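Local coordinates for probable sugar ABC transporter, sugar-binding protein (Streptococcus pneumoniae, PDB 2W7Y) that binds the blood group A-trisaccharide as the solute-binding protein of a probable sugar ABC transporter, presumably capturing such glycans outside the cell for uptake, at residues N279-S284 with K369-A374; G160-K165 with L293-Y298. All coordinates share one frame; numbering follows the deposited sequence.

Contact 1 of 2, residues N279-S284 with K369-A374; sequences NGVWAS and KILGQA. With GAL (beta-D-galactopyranose), chain C; A2G (2-acetamido-2-deoxy-alpha-D-galactopyranose), chain B.
Val281 and Ser284 pack on Ile370, Leu371 and Ala374 in a buried, almost wholly apolar contact between a 3-10 turn and the flank of helix 366-379, just behind the sugar-binding pocket of this solute-binding protein. No hydrogen bond crosses it. Val281 meets two residues of the helix: its CG1, trans to the carbonyl carbon (chi1 -61°), reaches the CB of Ala374 at 3.6 Å, while its CB rests against CD2 of Leu371 at 4.0 Å, the two side chains crossing at about a right angle. One turn further, the CB of Ser284 meets CD1 of Ile370 at 3.8 Å. The hydroxyl of Ser284 lies over the helix backbone at Leu371 but is turned back on its own turn, giving its proton to Val281 O in the carbonyl plane at 2.7 Å. That same oxygen also accepts from the backbone N of Ser284, so two donors grip it. The opposite side of the turn serves the glycan. Trp282 lays one ring face under the galactose, whose C5 stands 3.5 Å above the plane, and carries Gly280 CA against the other face. At the ring edge Trp282 NE1 donates to O6 of the 2-acetamido-2-deoxy-galactose at 2.9 Å, a hydroxyl that Asn279 ND2 also holds, through a straight bond (163°). The galactose is further bound by Tyr46 and Ala106, the amino sugar by Glu205 and Arg209. The turn thus lies between ligand and helix, coming after strand 276-277 and leading into helix 284-287; strand 157-164 runs beside it, bonded through Thr158 to the backbone of Val281, and strand 293-296 presents Pro295 to Ala374 of the helix.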
loop_
_atom_site.group_PDB
_atom_site.type_symbol
_atom_site.label_atom_id
_atom_site.label_comp_id
_atom_site.label_asym_id
_atom_site.label_seq_id
_atom_site.Cartn_x
_atom_site.Cartn_y
_atom_site.Cartn_z
ATOM N N ASN A 279 7.586 2.307 3.925
ATOM C CA ASN A 279 6.805 1.110 3.616
ATOM C C ASN A 279 5.807 0.805 4.735
ATOM O O ASN A 279 5.922 1.342 5.837
ATOM C CB ASN A 279 7.715 -0.092 3.339
ATOM C CG ASN A 279 7.042 -1.155 2.477
ATOM O OD1 ASN A 279 5.968 -0.926 1.917
ATOM N ND2 ASN A 279 7.671 -2.323 2.372
ATOM N N GLY A 280 4.825 -0.047 4.437
ATOM C CA GLY A 280 3.741 -0.344 5.371
ATOM C C GLY A 280 4.101 -1.258 6.524
ATOM O O GLY A 280 5.245 -1.695 6.649
ATOM N N VAL A 281 3.109 -1.544 7.365
ATOM C CA VAL A 281 3.294 -2.376 8.557
ATOM C C VAL A 281 3.707 -3.809 8.209
ATOM O O VAL A 281 4.383 -4.477 8.992
ATOM C CB VAL A 281 2.029 -2.382 9.476
ATOM C CG1 VAL A 281 1.714 -0.978 9.975
ATOM C CG2 VAL A 281 0.815 -2.986 8.766
ATOM N N TRP A 282 3.305 -4.254 7.019
ATOM C CA TRP A 282 3.587 -5.597 6.520
ATOM C C TRP A 282 5.083 -5.880 6.351
ATOM O O TRP A 282 5.480 -7.028 6.158
ATOM C CB TRP A 282 2.845 -5.823 5.199
ATOM C CG TRP A 282 3.140 -4.776 4.151
ATOM C CD1 TRP A 282 4.180 -4.778 3.267
ATOM C CD2 TRP A 282 2.389 -3.581 3.885
ATOM N NE1 TRP A 282 4.121 -3.665 2.467
ATOM C CE2 TRP A 282 3.037 -2.910 2.826
ATOM C CE3 TRP A 282 1.231 -3.014 4.435
ATOM C CZ2 TRP A 282 2.562 -1.704 2.302
ATOM C CZ3 TRP A 282 0.762 -1.815 3.913
ATOM C CH2 TRP A 282 1.427 -1.174 2.861
ATOM N N ALA A 283 5.903 -4.831 6.437
ATOM C CA ALA A 283 7.363 -4.945 6.355
ATOM C C ALA A 283 7.997 -5.528 7.620
ATOM O O ALA A 283 9.185 -5.857 7.630
ATOM C CB ALA A 283 7.978 -3.587 6.039
ATOM N N SER A 284 7.189 -5.662 8.670
ATOM C CA SER A 284 7.638 -6.064 10.008
ATOM C C SER A 284 8.483 -7.335 10.078
ATOM O O SER A 284 9.457 -7.382 10.830
ATOM C CB SER A 284 6.437 -6.198 10.939
ATOM O OG SER A 284 5.879 -4.931 11.196
ATOM N N LYS A 369 5.461 -8.246 17.658
ATOM C CA LYS A 369 5.645 -7.104 18.562
ATOM C C LYS A 369 5.705 -5.749 17.848
ATOM O O LYS A 369 4.906 -4.866 18.152
ATOM C CB LYS A 369 6.888 -7.287 19.445
ATOM C CG LYS A 369 6.664 -8.164 20.672
ATOM C CD LYS A 369 7.979 -8.457 21.403
ATOM C CE LYS A 369 8.482 -7.252 22.196
ATOM N NZ LYS A 369 9.821 -7.516 22.787
ATOM N N ILE A 370 6.645 -5.578 16.913
ATOM C CA ILE A 370 6.747 -4.302 16.187
ATOM C C ILE A 370 5.625 -4.121 15.172
ATOM O O ILE A 370 5.315 -2.997 14.801
ATOM C CB ILE A 370 8.159 -4.000 15.535
ATOM C CG1 ILE A 370 8.339 -4.663 14.156
ATOM C CG2 ILE A 370 9.308 -4.229 16.512
ATOM C CD1 ILE A 370 8.535 -6.144 14.154
ATOM N N LEU A 371 5.017 -5.225 14.737
ATOM C CA LEU A 371 3.830 -5.174 13.884
ATOM C C LEU A 371 2.703 -4.460 14.616
ATOM O O LEU A 371 2.121 -3.510 14.092
ATOM C CB LEU A 371 3.369 -6.582 13.506
ATOM C CG LEU A 371 2.762 -6.896 12.131
ATOM C CD1 LEU A 371 1.941 -8.169 12.241
ATOM C CD2 LEU A 371 1.942 -5.778 11.516
ATOM N N GLY A 372 2.410 -4.922 15.828
ATOM C CA GLY A 372 1.402 -4.312 16.688
ATOM C C GLY A 372 1.740 -2.882 17.054
ATOM O O GLY A 372 0.846 -2.042 17.173
ATOM N N GLN A 373 3.033 -2.607 17.228
ATOM C CA GLN A 373 3.525 -1.259 17.508
ATOM C C GLN A 373 3.296 -0.338 16.314
ATOM O O GLN A 373 2.825 0.788 16.471
ATOM C CB GLN A 373 5.016 -1.283 17.878
ATOM C CG GLN A 373 5.506 0.022 18.499
ATOM C CD GLN A 373 7.017 0.207 18.448
ATOM O OE1 GLN A 373 7.775 -0.733 18.189
ATOM N NE2 GLN A 373 7.461 1.432 18.706
ATOM N N ALA A 374 3.624 -0.834 15.123
ATOM C CA ALA A 374 3.436 -0.090 13.880
ATOM C C ALA A 374 1.959 0.193 13.590
ATOM O O ALA A 374 1.607 1.299 13.177
ATOM C CB ALA A 374 4.089 -0.829 12.716
HETATM C C1 GAL C . 1.627 -7.290 0.162
HETATM C C2 GAL C . 1.972 -6.318 -0.967
HETATM C C3 GAL C . 2.060 -4.883 -0.440
HETATM C C4 GAL C . 0.852 -4.517 0.430
HETATM C C5 GAL C . 0.678 -5.586 1.517
HETATM C C6 GAL C . -0.497 -5.332 2.465
HETATM O O1 GAL C . 1.285 -8.537 -0.399
HETATM O O2 GAL C . 3.209 -6.714 -1.523
HETATM O O3 GAL C . 2.201 -3.984 -1.516
HETATM O O4 GAL C . -0.290 -4.415 -0.390
HETATM O O5 GAL C . 0.512 -6.853 0.910
HETATM O O6 GAL C . -0.271 -6.030 3.676
HETATM O O5 A2G B . 4.161 -2.837 -0.783
HETATM C C1 A2G B . 2.870 -2.833 -1.449
HETATM C C2 A2G B . 3.007 -2.016 -2.724
HETATM N N2 A2G B . 1.754 -1.995 -3.479
HETATM C C3 A2G B . 4.083 -2.644 -3.621
HETATM O O3 A2G B . 4.158 -1.944 -4.865
HETATM C C4 A2G B . 5.433 -2.666 -2.903
HETATM O O4 A2G B . 5.887 -1.328 -2.662
HETATM C C5 A2G B . 5.270 -3.410 -1.572
HETATM C C6 A2G B . 6.558 -3.402 -0.753
HETATM O O6 A2G B . 6.292 -4.004 0.516
HETATM C C7 A2G B . 1.185 -0.860 -3.867
HETATM O O7 A2G B . 1.619 0.264 -3.616
HETATM C C8 A2G B . -0.102 -1.048 -4.665
#

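Contact 2 of 2, residues G160-K165 with L293-Y298; sequences GLWYNK and LAPGIY
Leu161 to Asn164 pair with Leu293 to Gly296 as two antiparallel strands in the mixed beta-sheet of the bacterial extracellular solute-binding protein fold, where strand 157-164 also pairs with strands 276-277 and 302-306. Leu161-Gly296 and Tyr163-Ala294 are the hydrogen-bonded pairs, with Leu161 N to Gly296 O at 2.7 Å and Ala294 N to Tyr163 O at 2.8 Å; Trp162-Pro295 and Asn164-Leu293 are the non-hydrogen-bonded ones, and the strand directions meet at 143°, a marked twist. Shape differs on the two faces. On the face of Trp162 and Pro295, the flat indole lies across the proline: CB of Pro295 sits over the six-membered ring, toward its rim, and Pro295 CD touches Trp162 CZ3 at 3.7 Å. The polar end of the indole turns to Gly280 O, while Ile370 and Ala374 of helix 366-379 close on the ring. Small Ala294 is a bump on the face of Leu161 and Tyr163: its CB touches CE1 of Tyr163 and, round the corner, CD of Lys165, while Pro295 O comes in at the tyrosine ring edge. Gly160 has no side chain to push against Gly296 O and Ile297 CG2, which lie close to its CA. Where strand 157-164 ends, Asn164 takes the N-cap position of the helix that follows, bonding through OD1 to the backbone N of Ile167. Leu161 CD1 rides over the Tyr298 ring 3.9 Å from its centroid, a CH-pi contact; chi1 of 88°, with CG between the backbone N and carbonyl carbon, swings the leucine into this place. Its other branch fills the hollow left by the bare backbone of Gly296, Leu161 CD2 coming within 3.3 Å of Gly296 C.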
loop_
_atom_site.group_PDB
_atom_site.type_symbol
_atom_site.label_atom_id
_atom_site.label_comp_id
_atom_site.label_asym_id
_atom_site.label_seq_id
_atom_site.Cartn_x
_atom_site.Cartn_y
_atom_site.Cartn_z
ATOM N N GLY A 160 2.726 3.468 7.997
ATOM C CA GLY A 160 3.539 4.556 8.527
ATOM C C GLY A 160 4.872 4.543 7.801
ATOM O O GLY A 160 4.921 4.461 6.572
ATOM N N LEU A 161 5.963 4.618 8.554
ATOM C CA LEU A 161 7.289 4.495 7.958
ATOM C C LEU A 161 8.250 3.768 8.908
ATOM O O LEU A 161 7.870 3.417 10.032
ATOM C CB LEU A 161 7.807 5.873 7.477
ATOM C CG LEU A 161 8.589 6.946 8.266
ATOM C CD1 LEU A 161 8.181 8.344 7.795
ATOM C CD2 LEU A 161 8.462 6.868 9.765
ATOM N N TRP A 162 9.475 3.524 8.445
ATOM C CA TRP A 162 10.495 2.879 9.270
ATOM C C TRP A 162 11.766 3.713 9.304
ATOM O O TRP A 162 12.110 4.364 8.320
ATOM C CB TRP A 162 10.793 1.464 8.769
ATOM C CG TRP A 162 9.583 0.570 8.758
ATOM C CD1 TRP A 162 8.685 0.417 7.737
ATOM C CD2 TRP A 162 9.141 -0.292 9.814
ATOM N NE1 TRP A 162 7.715 -0.487 8.092
ATOM C CE2 TRP A 162 7.966 -0.935 9.361
ATOM C CE3 TRP A 162 9.624 -0.587 11.098
ATOM C CZ2 TRP A 162 7.263 -1.856 10.151
ATOM C CZ3 TRP A 162 8.925 -1.496 11.882
ATOM C CH2 TRP A 162 7.758 -2.124 11.404
ATOM N N TYR A 163 12.456 3.696 10.439
ATOM C CA TYR A 163 13.691 4.460 10.586
ATOM C C TYR A 163 14.738 3.714 11.408
ATOM O O TYR A 163 14.398 2.887 12.262
ATOM C CB TYR A 163 13.409 5.847 11.177
ATOM C CG TYR A 163 13.217 5.877 12.679
ATOM C CD1 TYR A 163 12.014 5.469 13.256
ATOM C CD2 TYR A 163 14.235 6.332 13.522
ATOM C CE1 TYR A 163 11.830 5.501 14.633
ATOM C CE2 TYR A 163 14.063 6.368 14.902
ATOM C CZ TYR A 163 12.860 5.948 15.450
ATOM O OH TYR A 163 12.683 5.984 16.809
ATOM N N ASN A 164 16.007 4.003 11.127
ATOM C CA ASN A 164 17.124 3.434 11.871
ATOM C C ASN A 164 17.463 4.309 13.074
ATOM O O ASN A 164 17.965 5.427 12.917
ATOM C CB ASN A 164 18.344 3.258 10.959
ATOM C CG ASN A 164 19.446 2.419 11.596
ATOM O OD1 ASN A 164 19.858 2.659 12.730
ATOM N ND2 ASN A 164 19.936 1.435 10.855
ATOM N N LYS A 165 17.191 3.787 14.269
ATOM C CA LYS A 165 17.419 4.508 15.529
ATOM C C LYS A 165 18.884 4.896 15.750
ATOM O O LYS A 165 19.170 5.966 16.296
ATOM C CB LYS A 165 16.910 3.694 16.724
ATOM C CG LYS A 165 15.414 3.377 16.691
ATOM C CD LYS A 165 14.981 2.564 17.912
ATOM C CE LYS A 165 15.434 1.113 17.807
ATOM N NZ LYS A 165 15.208 0.357 19.068
ATOM N N LEU A 293 16.042 -0.790 13.836
ATOM C CA LEU A 293 15.019 -0.080 13.087
ATOM C C LEU A 293 13.623 -0.151 13.722
ATOM O O LEU A 293 13.210 -1.183 14.264
ATOM C CB LEU A 293 15.032 -0.492 11.605
ATOM C CG LEU A 293 15.320 -1.957 11.298
ATOM C CD1 LEU A 293 14.033 -2.682 11.479
ATOM C CD2 LEU A 293 15.863 -2.190 9.892
ATOM N N ALA A 294 12.917 0.971 13.663
ATOM C CA ALA A 294 11.691 1.147 14.412
ATOM C C ALA A 294 10.575 1.768 13.563
ATOM O O ALA A 294 10.845 2.458 12.575
ATOM C CB ALA A 294 11.964 1.994 15.651
ATOM N N PRO A 295 9.309 1.503 13.930
ATOM C CA PRO A 295 8.213 2.179 13.239
ATOM C C PRO A 295 8.033 3.640 13.666
ATOM O O PRO A 295 8.272 3.994 14.820
ATOM C CB PRO A 295 6.986 1.352 13.630
ATOM C CG PRO A 295 7.339 0.723 14.923
ATOM C CD PRO A 295 8.829 0.551 14.951
ATOM N N GLY A 296 7.621 4.471 12.715
ATOM C CA GLY A 296 7.196 5.831 12.991
ATOM C C GLY A 296 6.142 6.214 11.980
ATOM O O GLY A 296 5.748 5.399 11.151
ATOM N N ILE A 297 5.679 7.456 12.039
ATOM C CA ILE A 297 4.766 7.976 11.018
ATOM C C ILE A 297 5.295 9.293 10.448
ATOM O O ILE A 297 6.395 9.729 10.797
ATOM C CB ILE A 297 3.287 8.097 11.517
ATOM C CG1 ILE A 297 3.191 8.966 12.780
ATOM C CG2 ILE A 297 2.676 6.709 11.741
ATOM C CD1 ILE A 297 1.783 9.371 13.153
ATOM N N TYR A 298 4.502 9.917 9.584
ATOM C CA TYR A 298 4.924 11.076 8.805
ATOM C C TYR A 298 4.725 12.395 9.561
ATOM O O TYR A 298 3.936 12.438 10.509
ATOM C CB TYR A 298 4.190 11.075 7.457
ATOM C CG TYR A 298 4.472 9.834 6.637
ATOM C CD1 TYR A 298 5.467 9.831 5.661
ATOM C CD2 TYR A 298 3.762 8.652 6.858
ATOM C CE1 TYR A 298 5.734 8.687 4.913
ATOM C CE2 TYR A 298 4.021 7.509 6.123
ATOM C CZ TYR A 298 5.008 7.529 5.154
ATOM O OH TYR A 298 5.269 6.388 4.429
#

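Trp162 of contact 2 is the side chain that joins the two contacts, whose centres lie 9 Å apart. Its NE1 probably bonds to Gly280 O at 3.1 Å, and its CH2 packs on Ser284 OG at 3.4 Å, so the indole of contact 2 touches the turn of contact 1 at two points. Helix 366-379 reaches both as well: CD of Gln373 lies 3.6 Å from CG of Pro295. Along the chain the segments alternate, which weaves the two contacts together. Contact 1 supplies the pocket residues Asn279 and Trp282 directly, whereas the Trp162 side chain of contact 2 stays about 8 Å from the 2-acetamido-2-deoxy-galactose, in a second layer.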